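Local coordinates for alpha-1,3-glucanase (Streptomyces thermodiastaticus, PDB 7C7D), which hydrolyses alpha-1,3-glucan, acting as a thermostable glycoside hydrolase of family GH87, at residues A[426-431]-A[463-468]; A[476-481]-A[512-517]; A[518-523]-A[542-547]; A[532-537]-A[555-560]. One frame throughout, in Å; residues are numbered along the deposited sequence. Where two conformers were deposited one is given.

Contact 1 of 4, residues A[426-431]-A[463-468]; sequences NALGSG and INPNWN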
loop_
_atom_site.group_PDB
_atom_site.type_symbol
_atom_site.label_atom_id
_atom_site.label_comp_id
_atom_site.label_asym_id
_atom_site.label_seq_id
_atom_site.Cartn_x
_atom_site.Cartn_y
_atom_site.Cartn_z
ATOM N N ASN A 426 -8.088 -6.309 -4.389
ATOM C CA ASN A 426 -8.541 -6.867 -5.653
ATOM C C ASN A 426 -8.140 -8.325 -5.810
ATOM O O ASN A 426 -7.685 -8.957 -4.852
ATOM C CB ASN A 426 -8.011 -6.007 -6.795
ATOM C CG ASN A 426 -8.652 -4.645 -6.802
ATOM O OD1 ASN A 426 -9.840 -4.530 -7.077
ATOM N ND2 ASN A 426 -7.880 -3.608 -6.477
ATOM N N ALA A 427 -8.319 -8.860 -7.014
ATOM C CA ALA A 427 -8.088 -10.274 -7.241
ATOM C C ALA A 427 -6.657 -10.642 -6.884
ATOM O O ALA A 427 -5.717 -9.862 -7.071
ATOM C CB ALA A 427 -8.368 -10.624 -8.703
ATOM N N LEU A 428 -6.509 -11.847 -6.360
ATOM C CA LEU A 428 -5.267 -12.540 -6.031
ATOM C C LEU A 428 -4.842 -12.296 -4.591
ATOM O O LEU A 428 -3.825 -12.857 -4.170
ATOM C CB LEU A 428 -4.088 -12.295 -6.997
ATOM C CG LEU A 428 -4.392 -12.572 -8.473
ATOM C CD1 LEU A 428 -3.176 -12.281 -9.338
ATOM C CD2 LEU A 428 -4.855 -14.004 -8.676
ATOM N N GLY A 429 -5.593 -11.513 -3.815
ATOM C CA GLY A 429 -5.221 -11.278 -2.434
ATOM C C GLY A 429 -6.359 -11.011 -1.475
ATOM O O GLY A 429 -7.535 -11.149 -1.816
ATOM N N SER A 430 -5.968 -10.632 -0.261
ATOM C CA SER A 430 -6.804 -10.341 0.892
ATOM C C SER A 430 -6.396 -8.971 1.426
ATOM O O SER A 430 -5.371 -8.407 1.030
ATOM C CB SER A 430 -6.549 -11.387 1.989
ATOM O OG SER A 430 -7.004 -12.668 1.591
ATOM N N GLY A 431 -7.182 -8.430 2.356
ATOM C CA GLY A 431 -6.714 -7.257 3.082
ATOM C C GLY A 431 -5.417 -7.536 3.821
ATOM O O GLY A 431 -4.430 -6.813 3.669
ATOM N N ILE A 463 -12.723 -12.303 -5.674
ATOM C CA ILE A 463 -12.695 -13.569 -6.400
ATOM C C ILE A 463 -11.306 -13.784 -6.977
ATOM O O ILE A 463 -10.765 -12.910 -7.666
ATOM C CB ILE A 463 -13.736 -13.572 -7.531
ATOM C CG1 ILE A 463 -15.143 -13.464 -6.966
ATOM C CG2 ILE A 463 -13.589 -14.822 -8.401
ATOM C CD1 ILE A 463 -15.647 -14.744 -6.349
ATOM N N ASN A 464 -10.725 -14.949 -6.710
ATOM C CA ASN A 464 -9.516 -15.347 -7.417
ATOM C C ASN A 464 -9.920 -15.994 -8.734
ATOM O O ASN A 464 -10.588 -17.035 -8.721
ATOM C CB ASN A 464 -8.691 -16.334 -6.601
ATOM C CG ASN A 464 -7.300 -16.567 -7.199
ATOM O OD1 ASN A 464 -7.167 -16.848 -8.388
ATOM N ND2 ASN A 464 -6.267 -16.470 -6.373
ATOM N N PRO A 465 -9.535 -15.430 -9.881
ATOM C CA PRO A 465 -9.953 -16.008 -11.167
ATOM C C PRO A 465 -9.357 -17.370 -11.440
ATOM O O PRO A 465 -9.842 -18.069 -12.340
ATOM C CB PRO A 465 -9.450 -14.981 -12.187
ATOM C CG PRO A 465 -8.264 -14.370 -11.519
ATOM C CD PRO A 465 -8.619 -14.292 -10.059
ATOM N N ASN A 466 -8.325 -17.770 -10.704
ATOM C CA ASN A 466 -7.743 -19.081 -10.939
ATOM C C ASN A 466 -8.635 -20.208 -10.400
ATOM O O ASN A 466 -8.669 -21.280 -11.018
ATOM C CB ASN A 466 -6.296 -19.116 -10.424
ATOM C CG ASN A 466 -5.370 -18.148 -11.186
ATOM O OD1 ASN A 466 -5.294 -18.175 -12.414
ATOM N ND2 ASN A 466 -4.678 -17.280 -10.446
ATOM N N TRP A 467 -9.358 -19.990 -9.261
ATOM C CA TRP A 467 -10.406 -20.903 -8.731
ATOM C C TRP A 467 -11.798 -20.588 -9.129
ATOM O O TRP A 467 -12.657 -21.479 -9.052
ATOM C CB TRP A 467 -10.493 -20.943 -7.192
ATOM C CG TRP A 467 -9.283 -21.257 -6.689
ATOM C CD1 TRP A 467 -8.726 -20.854 -5.471
ATOM C CD2 TRP A 467 -8.277 -22.005 -7.387
ATOM N NE1 TRP A 467 -7.450 -21.345 -5.408
ATOM C CE2 TRP A 467 -7.180 -22.047 -6.557
ATOM C CE3 TRP A 467 -8.203 -22.673 -8.639
ATOM C CZ2 TRP A 467 -6.060 -22.674 -6.924
ATOM C CZ3 TRP A 467 -7.099 -23.263 -8.979
ATOM C CH2 TRP A 467 -6.070 -23.347 -8.113
ATOM N N ASN A 468 -12.060 -19.331 -9.393
ATOM C CA ASN A 468 -13.389 -18.828 -9.254
ATOM C C ASN A 468 -13.875 -18.966 -7.807
ATOM O O ASN A 468 -15.076 -19.055 -7.558
ATOM C CB ASN A 468 -14.299 -19.551 -10.236
ATOM C CG ASN A 468 -15.286 -18.656 -10.825
ATOM O OD1 ASN A 468 -15.057 -17.453 -10.924
ATOM N ND2 ASN A 468 -16.410 -19.213 -11.236
#
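A type II beta turn that carries Ala427 and Leu428 meets an Asx turn built on Asn464, at the surface of the right-handed parallel beta-helix. The first turn runs from Asn426 to Gly429, between strands 415-423 and 432-435. The second follows the short strand 462-464. Leu428 does most of the touching with one methyl. Leu428 CD2 lies 3.7 Å from both Asn464 ND2 and Asn464 OD1, and therefore meets the whole amide rather than one end of it. Leu428 CD2 is also 4.0 Å from Pro465 CD and 3.7 Å from Asn466 ND2, an amide nitrogen that is hydrogen-bonded to Pro154 O. Beside it, Ala427 CB packs 3.5 Å from Ile463 O and also reaches the proline ring. Asn464 holds CG anti to its own N (chi1 -169°), which brings OD1 round to the backbone that follows. There Asn464 OD1 accepts from Asn466 N at 2.7 Å, in the carbonyl plane. An alanine here would remove that acceptor and the surface under the leucine methyl, and would probably leave the 464-466 turn freer to move. The two loops thus meet by van der Waals packing alone, while the Asn464 OD1 to Asn466 N bond shapes the second turn.

Contact 2 of 4, residues A[476-481]-A[512-517]; sequences VDSYDS and HAVKNV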
loop_
_atom_site.group_PDB
_atom_site.type_symbol
_atom_site.label_atom_id
_atom_site.label_comp_id
_atom_site.label_asym_id
_atom_site.label_seq_id
_atom_site.Cartn_x
_atom_site.Cartn_y
_atom_site.Cartn_z
ATOM N N VAL A 476 -5.493 -16.656 6.915
ATOM C CA VAL A 476 -4.357 -17.435 7.393
ATOM C C VAL A 476 -4.231 -18.617 6.448
ATOM O O VAL A 476 -5.195 -19.369 6.252
ATOM C CB VAL A 476 -4.534 -17.893 8.849
ATOM C CG1 VAL A 476 -3.307 -18.675 9.307
ATOM C CG2 VAL A 476 -4.784 -16.695 9.758
ATOM N N ASP A 477 -3.048 -18.774 5.848
ATOM C CA ASP A 477 -2.869 -19.618 4.669
ATOM C C ASP A 477 -1.683 -20.555 4.890
ATOM O O ASP A 477 -0.524 -20.146 4.784
ATOM C CB ASP A 477 -2.656 -18.710 3.465
ATOM C CG ASP A 477 -2.755 -19.430 2.135
ATOM O OD1 ASP A 477 -2.650 -20.678 2.096
ATOM O OD2 ASP A 477 -2.919 -18.720 1.108
ATOM N N SER A 478 -1.969 -21.824 5.181
ATOM C CA SER A 478 -0.934 -22.833 5.413
ATOM C C SER A 478 -0.452 -23.434 4.085
ATOM O O SER A 478 -0.472 -24.648 3.865
ATOM C CB SER A 478 -1.500 -23.915 6.319
ATOM O OG SER A 478 -2.689 -24.427 5.739
ATOM N N TYR A 479 0.016 -22.555 3.193
ATOM C CA TYR A 479 0.148 -22.923 1.785
ATOM C C TYR A 479 1.159 -24.052 1.579
ATOM O O TYR A 479 0.827 -25.106 1.024
ATOM C CB TYR A 479 0.500 -21.680 0.968
ATOM C CG TYR A 479 0.366 -21.848 -0.531
ATOM C CD1 TYR A 479 1.244 -22.659 -1.247
ATOM C CD2 TYR A 479 -0.626 -21.178 -1.237
ATOM C CE1 TYR A 479 1.127 -22.812 -2.611
ATOM C CE2 TYR A 479 -0.744 -21.322 -2.612
ATOM C CZ TYR A 479 0.135 -22.145 -3.289
ATOM O OH TYR A 479 0.042 -22.310 -4.655
ATOM N N ASP A 480 2.406 -23.849 1.997
ATOM C CA ASP A 480 3.430 -24.872 1.817
ATOM C C ASP A 480 3.788 -25.617 3.094
ATOM O O ASP A 480 4.554 -26.587 3.032
ATOM C CB ASP A 480 4.691 -24.278 1.170
ATOM C CG ASP A 480 4.480 -23.947 -0.298
ATOM O OD1 ASP A 480 4.195 -24.880 -1.082
ATOM O OD2 ASP A 480 4.576 -22.754 -0.658
ATOM N N SER A 481 3.246 -25.208 4.240
ATOM C CA SER A 481 3.489 -25.905 5.494
ATOM C C SER A 481 2.444 -25.464 6.510
ATOM O O SER A 481 1.824 -24.408 6.373
ATOM C CB SER A 481 4.910 -25.662 6.023
ATOM O OG SER A 481 5.111 -24.300 6.362
ATOM N N HIS A 512 -2.278 -28.734 4.560
ATOM C CA HIS A 512 -1.573 -28.466 5.805
ATOM C C HIS A 512 -2.505 -27.774 6.793
ATOM O O HIS A 512 -3.352 -26.957 6.415
ATOM C CB HIS A 512 -0.367 -27.564 5.553
ATOM C CG HIS A 512 0.585 -28.102 4.533
ATOM N ND1 HIS A 512 1.286 -29.275 4.715
ATOM C CD2 HIS A 512 0.951 -27.626 3.321
ATOM C CE1 HIS A 512 2.040 -29.500 3.653
ATOM N NE2 HIS A 512 1.858 -28.514 2.795
ATOM N N ALA A 513 -2.322 -28.075 8.077
ATOM C CA ALA A 513 -3.237 -27.571 9.094
ATOM C C ALA A 513 -3.078 -26.070 9.320
ATOM O O ALA A 513 -1.963 -25.541 9.407
ATOM C CB ALA A 513 -3.010 -28.299 10.417
ATOM N N VAL A 514 -4.215 -25.386 9.420
ATOM C CA VAL A 514 -4.284 -24.072 10.039
ATOM C C VAL A 514 -4.679 -24.329 11.486
ATOM O O VAL A 514 -5.773 -24.830 11.762
ATOM C CB VAL A 514 -5.292 -23.158 9.331
ATOM C CG1 VAL A 514 -5.514 -21.893 10.153
ATOM C CG2 VAL A 514 -4.801 -22.810 7.937
ATOM N N LYS A 515 -3.774 -24.016 12.407
ATOM C CA LYS A 515 -3.961 -24.322 13.817
ATOM C C LYS A 515 -3.253 -23.241 14.614
ATOM O O LYS A 515 -2.541 -22.404 14.056
ATOM C CB LYS A 515 -3.387 -25.703 14.148
ATOM C CG LYS A 515 -1.961 -25.895 13.645
ATOM C CD LYS A 515 -1.354 -27.197 14.143
ATOM C CE LYS A 515 0.079 -27.351 13.648
ATOM N NZ LYS A 515 0.809 -28.427 14.372
ATOM N N ASN A 516 -3.459 -23.260 15.934
ATOM C CA ASN A 516 -2.861 -22.270 16.834
ATOM C C ASN A 516 -3.368 -20.865 16.543
ATOM O O ASN A 516 -2.689 -19.876 16.834
ATOM C CB ASN A 516 -1.329 -22.298 16.826
ATOM C CG ASN A 516 -0.773 -23.696 16.984
ATOM O OD1 ASN A 516 -1.180 -24.437 17.877
ATOM N ND2 ASN A 516 0.170 -24.062 16.122
ATOM N N VAL A 517 -4.571 -20.768 15.984
ATOM C CA VAL A 517 -5.171 -19.493 15.616
ATOM C C VAL A 517 -6.242 -19.138 16.633
ATOM O O VAL A 517 -7.113 -19.961 16.944
ATOM C CB VAL A 517 -5.787 -19.559 14.209
ATOM C CG1 VAL A 517 -6.598 -18.288 13.901
ATOM C CG2 VAL A 517 -4.709 -19.781 13.170
#
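The imidazole of His512 has Ser481 CA over one face, 3.8 Å from the ring centroid and 16° off the normal, a CH-pi contact. At the ring edge, near its plane, lie Ser478 O and Tyr479 O, the latter 3.4 Å from His512 CD2. The contact joins two successive coils of the parallel beta-helix, where the loop after strand 474-477 meets the chain leading into strand 514-515. Gln510 ties the polar ends together: its OE1 is hydrogen-bonded to His512 NE2 and its NE2 to Asp480 OD1, while Asp480 OD2 takes Lys438 N. An alanine in place of His512 would strip the ring from Ser481, and would probably leave Gln510 OE1 without its partner and the 479-481 backbone less well packed. Deeper in, Val476 CG1 packs 4.0 Å from Val514 CG1 and also touches Val517 CG2, with Phe504 nearby. Ser478, the centre of an inverse gamma turn, links the two parts. Its OG sits in the crowded position between the backbone N and the carbonyl carbon (chi1 55°). From there Ser478 OG donates to His512 O at 2.7 Å, arriving 56° out of the carbonyl plane.

Contact 3 of 4, residues A[518-523]-A[542-547]; sequences TVDGAA and FRNVTA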
loop_
_atom_site.group_PDB
_atom_site.type_symbol
_atom_site.label_atom_id
_atom_site.label_comp_id
_atom_site.label_asym_id
_atom_site.label_seq_id
_atom_site.Cartn_x
_atom_site.Cartn_y
_atom_site.Cartn_z
ATOM N N THR A 518 -6.182 -17.913 17.145
ATOM C CA THR A 518 -7.228 -17.353 17.991
ATOM C C THR A 518 -7.706 -16.053 17.372
ATOM O O THR A 518 -6.894 -15.178 17.058
ATOM C CB THR A 518 -6.695 -17.064 19.396
ATOM O OG1 THR A 518 -6.192 -18.276 19.965
ATOM C CG2 THR A 518 -7.804 -16.505 20.286
ATOM N N VAL A 519 -9.016 -15.940 17.174
ATOM C CA VAL A 519 -9.646 -14.683 16.798
ATOM C C VAL A 519 -10.408 -14.200 18.022
ATOM O O VAL A 519 -11.336 -14.880 18.484
ATOM C CB VAL A 519 -10.585 -14.863 15.596
ATOM C CG1 VAL A 519 -11.324 -13.557 15.294
ATOM C CG2 VAL A 519 -9.804 -15.344 14.386
ATOM N N ASP A 520 -10.000 -13.059 18.573
ATOM C CA ASP A 520 -10.591 -12.550 19.806
ATOM C C ASP A 520 -10.898 -11.072 19.632
ATOM O O ASP A 520 -9.989 -10.233 19.664
ATOM C CB ASP A 520 -9.664 -12.778 21.004
ATOM C CG ASP A 520 -10.309 -12.414 22.329
ATOM O OD1 ASP A 520 -11.296 -11.652 22.358
ATOM O OD2 ASP A 520 -9.813 -12.899 23.368
ATOM N N GLY A 521 -12.176 -10.757 19.467
ATOM C CA GLY A 521 -12.619 -9.385 19.391
ATOM C C GLY A 521 -12.690 -8.915 17.958
ATOM O O GLY A 521 -11.655 -8.661 17.339
ATOM N N ALA A 522 -13.891 -8.813 17.404
ATOM C CA ALA A 522 -14.024 -8.307 16.052
ATOM C C ALA A 522 -15.394 -7.675 15.899
ATOM O O ALA A 522 -16.375 -8.114 16.508
ATOM C CB ALA A 522 -13.812 -9.401 14.998
ATOM N N ALA A 523 -15.442 -6.625 15.095
ATOM C CA ALA A 523 -16.682 -5.984 14.674
ATOM C C ALA A 523 -16.783 -6.197 13.173
ATOM O O ALA A 523 -16.021 -5.602 12.403
ATOM C CB ALA A 523 -16.667 -4.495 15.008
ATOM N N PHE A 542 -12.628 -18.867 18.422
ATOM C CA PHE A 542 -13.241 -17.574 18.152
ATOM C C PHE A 542 -13.958 -17.069 19.393
ATOM O O PHE A 542 -14.810 -17.772 19.948
ATOM C CB PHE A 542 -14.246 -17.681 17.009
ATOM C CG PHE A 542 -13.622 -18.153 15.730
ATOM C CD1 PHE A 542 -13.385 -19.505 15.521
ATOM C CD2 PHE A 542 -13.232 -17.256 14.754
ATOM C CE1 PHE A 542 -12.790 -19.956 14.361
ATOM C CE2 PHE A 542 -12.628 -17.702 13.574
ATOM C CZ PHE A 542 -12.417 -19.052 13.387
ATOM N N ARG A 543 -13.622 -15.852 19.819
ATOM C CA ARG A 543 -14.281 -15.204 20.943
ATOM C C ARG A 543 -14.597 -13.764 20.572
ATOM O O ARG A 543 -13.824 -13.109 19.868
ATOM C CB ARG A 543 -13.369 -15.145 22.189
ATOM C CG ARG A 543 -13.005 -16.468 22.824
ATOM C CD ARG A 543 -12.249 -16.242 24.132
ATOM N NE ARG A 543 -10.967 -15.571 23.927
ATOM C CZ ARG A 543 -9.809 -16.207 23.778
ATOM N NH1 ARG A 543 -9.777 -17.532 23.813
ATOM N NH2 ARG A 543 -8.687 -15.524 23.592
ATOM N N ASN A 544 -15.726 -13.263 21.077
ATOM C CA ASN A 544 -16.017 -11.834 21.031
ATOM C C ASN A 544 -16.096 -11.284 19.610
ATOM O O ASN A 544 -15.748 -10.128 19.366
ATOM C CB ASN A 544 -15.016 -11.059 21.887
ATOM C CG ASN A 544 -14.963 -11.600 23.289
ATOM O OD1 ASN A 544 -16.015 -11.862 23.885
ATOM N ND2 ASN A 544 -13.762 -11.817 23.817
ATOM N N VAL A 545 -16.586 -12.092 18.674
ATOM C CA VAL A 545 -16.798 -11.653 17.300
ATOM C C VAL A 545 -18.268 -11.286 17.151
ATOM O O VAL A 545 -19.144 -12.150 17.255
ATOM C CB VAL A 545 -16.382 -12.734 16.298
ATOM C CG1 VAL A 545 -16.723 -12.302 14.870
ATOM C CG2 VAL A 545 -14.892 -13.030 16.439
ATOM N N THR A 546 -18.537 -9.999 16.939
ATOM C CA THR A 546 -19.889 -9.477 16.751
ATOM C C THR A 546 -20.091 -9.189 15.268
ATOM O O THR A 546 -19.369 -8.370 14.694
ATOM C CB THR A 546 -20.047 -8.175 17.540
ATOM O OG1 THR A 546 -19.755 -8.403 18.927
ATOM C CG2 THR A 546 -21.458 -7.622 17.393
ATOM N N ALA A 547 -21.074 -9.841 14.652
ATOM C CA ALA A 547 -21.341 -9.682 13.230
ATOM C C ALA A 547 -22.752 -9.157 13.019
ATOM O O ALA A 547 -23.687 -9.551 13.727
ATOM C CB ALA A 547 -21.189 -11.013 12.488
HETATM O O HOH W 1 -6.861 -18.668 22.713
#
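Val545 puts its CG2 methyl into the hollow between Val519 and Ala522, 3.8 Å from Val519 CG1. Both methyls of Val545, CG1 and CG2, lie 4.1 Å from Ala522 CB. Next along the same face, Val519 bears on the Phe542 ring. Val519 CB lies 3.7 Å from Phe542 CD2, and Val519 CG2 reaches the neighbouring Phe542 CE2, obliquely to the ring. Phe502 and Phe504, from strand 502-505 of another sheet of the helix, also touch Val519. Between Asp520 and Ala522, Gly521 has no side chain. At its backbone angles a CB would jam against the carbonyl of Asp520. Gly521 CA also makes a CA-H...O contact of 3.2 Å with Asn544 O.

The other face is polar. Asp520 projects its carboxylate between two partners. Asn544 ND2 donates at 2.9 Å to Asp520 OD1, on the syn side but 32° out of the carboxylate plane. In the conformer given, Arg543 approaches edge-on and grips Asp520 OD2 with NH2 at 2.9 Å and NE at 3.0 Å, both from the same face of the carboxylate, the carboxylate and guanidinium planes 79° apart. Thr518 CG2 lies obliquely against the guanidinium of Arg543, nearest NH2. Backbone bonds run along the pair, among them Arg543 N to Val519 O. The chain turns a corner at Asn544, between the strand pieces 542-543 and 545-547. Neighbouring parallel strands with apolar residues stacked inward and polar ones outward are the build of a parallel beta-helix.

Contact 4 of 4, residues A[532-537]-A[555-560]; sequences VQAEAP and IYNCPF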
loop_
_atom_site.group_PDB
_atom_site.type_symbol
_atom_site.label_atom_id
_atom_site.label_comp_id
_atom_site.label_asym_id
_atom_site.label_seq_id
_atom_site.Cartn_x
_atom_site.Cartn_y
_atom_site.Cartn_z
ATOM N N VAL A 532 -16.738 -16.703 8.573
ATOM C CA VAL A 532 -15.612 -17.627 8.623
ATOM C C VAL A 532 -15.704 -18.561 7.424
ATOM O O VAL A 532 -16.679 -19.313 7.287
ATOM C CB VAL A 532 -15.568 -18.443 9.926
ATOM C CG1 VAL A 532 -14.415 -19.447 9.877
ATOM C CG2 VAL A 532 -15.424 -17.527 11.131
ATOM N N GLN A 533 -14.685 -18.516 6.563
ATOM C CA GLN A 533 -14.555 -19.399 5.410
ATOM C C GLN A 533 -13.411 -20.357 5.741
ATOM O O GLN A 533 -12.239 -19.994 5.625
ATOM C CB GLN A 533 -14.264 -18.567 4.168
ATOM C CG GLN A 533 -14.129 -19.353 2.875
ATOM C CD GLN A 533 -13.853 -18.450 1.690
ATOM O OE1 GLN A 533 -14.562 -17.466 1.462
ATOM N NE2 GLN A 533 -12.819 -18.776 0.928
ATOM N N ALA A 534 -13.756 -21.559 6.206
ATOM C CA ALA A 534 -12.788 -22.533 6.704
ATOM C C ALA A 534 -12.620 -23.647 5.679
ATOM O O ALA A 534 -13.531 -24.456 5.469
ATOM C CB ALA A 534 -13.226 -23.100 8.051
ATOM N N GLU A 535 -11.446 -23.696 5.056
ATOM C CA GLU A 535 -11.168 -24.650 3.999
ATOM C C GLU A 535 -9.912 -25.472 4.237
ATOM O O GLU A 535 -9.586 -26.327 3.409
ATOM C CB GLU A 535 -11.061 -23.930 2.655
ATOM C CG GLU A 535 -12.343 -23.245 2.279
ATOM C CD GLU A 535 -12.236 -22.554 0.953
ATOM O OE1 GLU A 535 -11.780 -21.396 0.936
ATOM O OE2 GLU A 535 -12.580 -23.181 -0.069
ATOM N N ALA A 536 -9.196 -25.223 5.299
ATOM C CA ALA A 536 -8.063 -26.040 5.687
ATOM C C ALA A 536 -8.456 -26.945 6.841
ATOM O O ALA A 536 -9.346 -26.604 7.621
ATOM C CB ALA A 536 -6.916 -25.152 6.167
ATOM N N PRO A 537 -7.820 -28.103 6.987
ATOM C CA PRO A 537 -7.935 -28.844 8.247
ATOM C C PRO A 537 -7.248 -28.065 9.358
ATOM O O PRO A 537 -6.432 -27.175 9.114
ATOM C CB PRO A 537 -7.196 -30.152 7.954
ATOM C CG PRO A 537 -6.196 -29.777 6.892
ATOM C CD PRO A 537 -6.851 -28.716 6.058
ATOM N N ILE A 555 -20.654 -19.455 9.104
ATOM C CA ILE A 555 -19.511 -20.336 8.894
ATOM C C ILE A 555 -19.736 -21.177 7.649
ATOM O O ILE A 555 -20.804 -21.776 7.485
ATOM C CB ILE A 555 -19.296 -21.289 10.086
ATOM C CG1 ILE A 555 -19.077 -20.538 11.397
ATOM C CG2 ILE A 555 -18.138 -22.251 9.810
ATOM C CD1 ILE A 555 -19.060 -21.456 12.600
ATOM N N TYR A 556 -18.707 -21.268 6.816
ATOM C CA TYR A 556 -18.574 -22.282 5.785
ATOM C C TYR A 556 -17.390 -23.138 6.207
ATOM O O TYR A 556 -16.278 -22.629 6.338
ATOM C CB TYR A 556 -18.301 -21.604 4.444
ATOM C CG TYR A 556 -18.100 -22.523 3.268
ATOM C CD1 TYR A 556 -19.184 -22.994 2.546
ATOM C CD2 TYR A 556 -16.827 -22.882 2.851
ATOM C CE1 TYR A 556 -19.011 -23.818 1.452
ATOM C CE2 TYR A 556 -16.644 -23.710 1.754
ATOM C CZ TYR A 556 -17.740 -24.172 1.059
ATOM O OH TYR A 556 -17.566 -24.999 -0.029
ATOM N N ASN A 557 -17.635 -24.414 6.482
ATOM C CA ASN A 557 -16.594 -25.295 7.013
ATOM C C ASN A 557 -16.509 -26.516 6.106
ATOM O O ASN A 557 -17.241 -27.490 6.286
ATOM C CB ASN A 557 -16.877 -25.669 8.471
ATOM C CG ASN A 557 -15.728 -26.425 9.118
ATOM O OD1 ASN A 557 -14.874 -26.992 8.431
ATOM N ND2 ASN A 557 -15.713 -26.454 10.445
ATOM N N CYS A 558 -15.601 -26.467 5.136
ATOM C CA CYS A 558 -15.503 -27.500 4.103
ATOM C C CYS A 558 -14.038 -27.667 3.720
ATOM O O CYS A 558 -13.581 -27.147 2.693
ATOM C CB CYS A 558 -16.361 -27.132 2.884
ATOM S SG CYS A 558 -18.086 -26.603 3.234
ATOM N N PRO A 559 -13.257 -28.380 4.541
ATOM C CA PRO A 559 -11.820 -28.506 4.268
ATOM C C PRO A 559 -11.531 -29.294 3.002
ATOM O O PRO A 559 -12.246 -30.231 2.637
ATOM C CB PRO A 559 -11.275 -29.249 5.496
ATOM C CG PRO A 559 -12.317 -29.096 6.547
ATOM C CD PRO A 559 -13.630 -29.007 5.819
ATOM N N PHE A 560 -10.446 -28.910 2.341
ATOM C CA PHE A 560 -9.915 -29.646 1.205
ATOM C C PHE A 560 -8.403 -29.733 1.350
ATOM O O PHE A 560 -7.790 -28.862 1.977
ATOM C CB PHE A 560 -10.328 -29.023 -0.147
ATOM C CG PHE A 560 -9.703 -27.676 -0.454
ATOM C CD1 PHE A 560 -8.451 -27.596 -1.045
ATOM C CD2 PHE A 560 -10.405 -26.497 -0.221
ATOM C CE1 PHE A 560 -7.887 -26.361 -1.359
ATOM C CE2 PHE A 560 -9.844 -25.261 -0.537
ATOM C CZ PHE A 560 -8.588 -25.195 -1.102
HETATM O O HOH W 2 -13.990 -26.148 0.260
#
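Val532 and Ile555 pair across two parallel strands. The strand axes run 4.8 Å apart and almost exactly parallel. Tyr556 N donates to Val532 O, Ala534 N to Tyr556 O at 2.7 Å, and Cys558 N to Ala534 O, all straight. On one face Val532 CB meets Ile555 CG1, and Ala534 CB lies 3.5 Å from Tyr556 O. On the other, the Tyr556 ring has Cys558 SG above one face, a sulfur bound in the disulfide to Cys585. Trp588, near the end of the modelled chain, stacks on Tyr556 of the outermost strand, 553-557.

The regular ladder ends after Asn557. Around Pro559 and Phe560 the contact is less regular and nearer solvent, and a water sits there. Glu535 O still takes Phe560 N, but from above the carbonyl plane, and Pro559 CB rests against Ala536 and Pro537. Phe560 CG lies between its backbone N and carbonyl carbon (chi1 69°), which turns the ring edge to Glu535. The carboxylate meets that edge, Glu535 OE2 3.5 Å from Phe560 CE2, with the planes 74° apart. The water donates to Cys558 O at 2.7 Å and only weakly to Glu535 OE2. Gln533 NE2 makes a true hydrogen bond to Glu535 OE1 at 2.8 Å, and also reaches Pro470 O. The ring edge and long water bond at OE2 are probably weak attractions, and no positive charge takes part across the two segments.

Contact 1 is a surface meeting of loops and rests on packing. Contacts 2, 3 and 4 are partly buried and lie near the C-terminal end of the beta-helix. Contacts 3 and 4 are parallel strand pairs with regular backbone bonds, but contact 3 adds a salt bridge on its outer face, which contact 4 lacks. Contact 2 combines a histidine ring, a serine hydroxyl and buried valines. Contacts 2 and 4 reach the same sheet and touch: Val514 N lies 2.9 Å from Pro537 O, probably a hydrogen bond. Contacts 3 and 4 pack at Phe542 CE2 and Val532 CG2. Contact 1 touches none of the others; its centre is about 18 Å from that of contact 2.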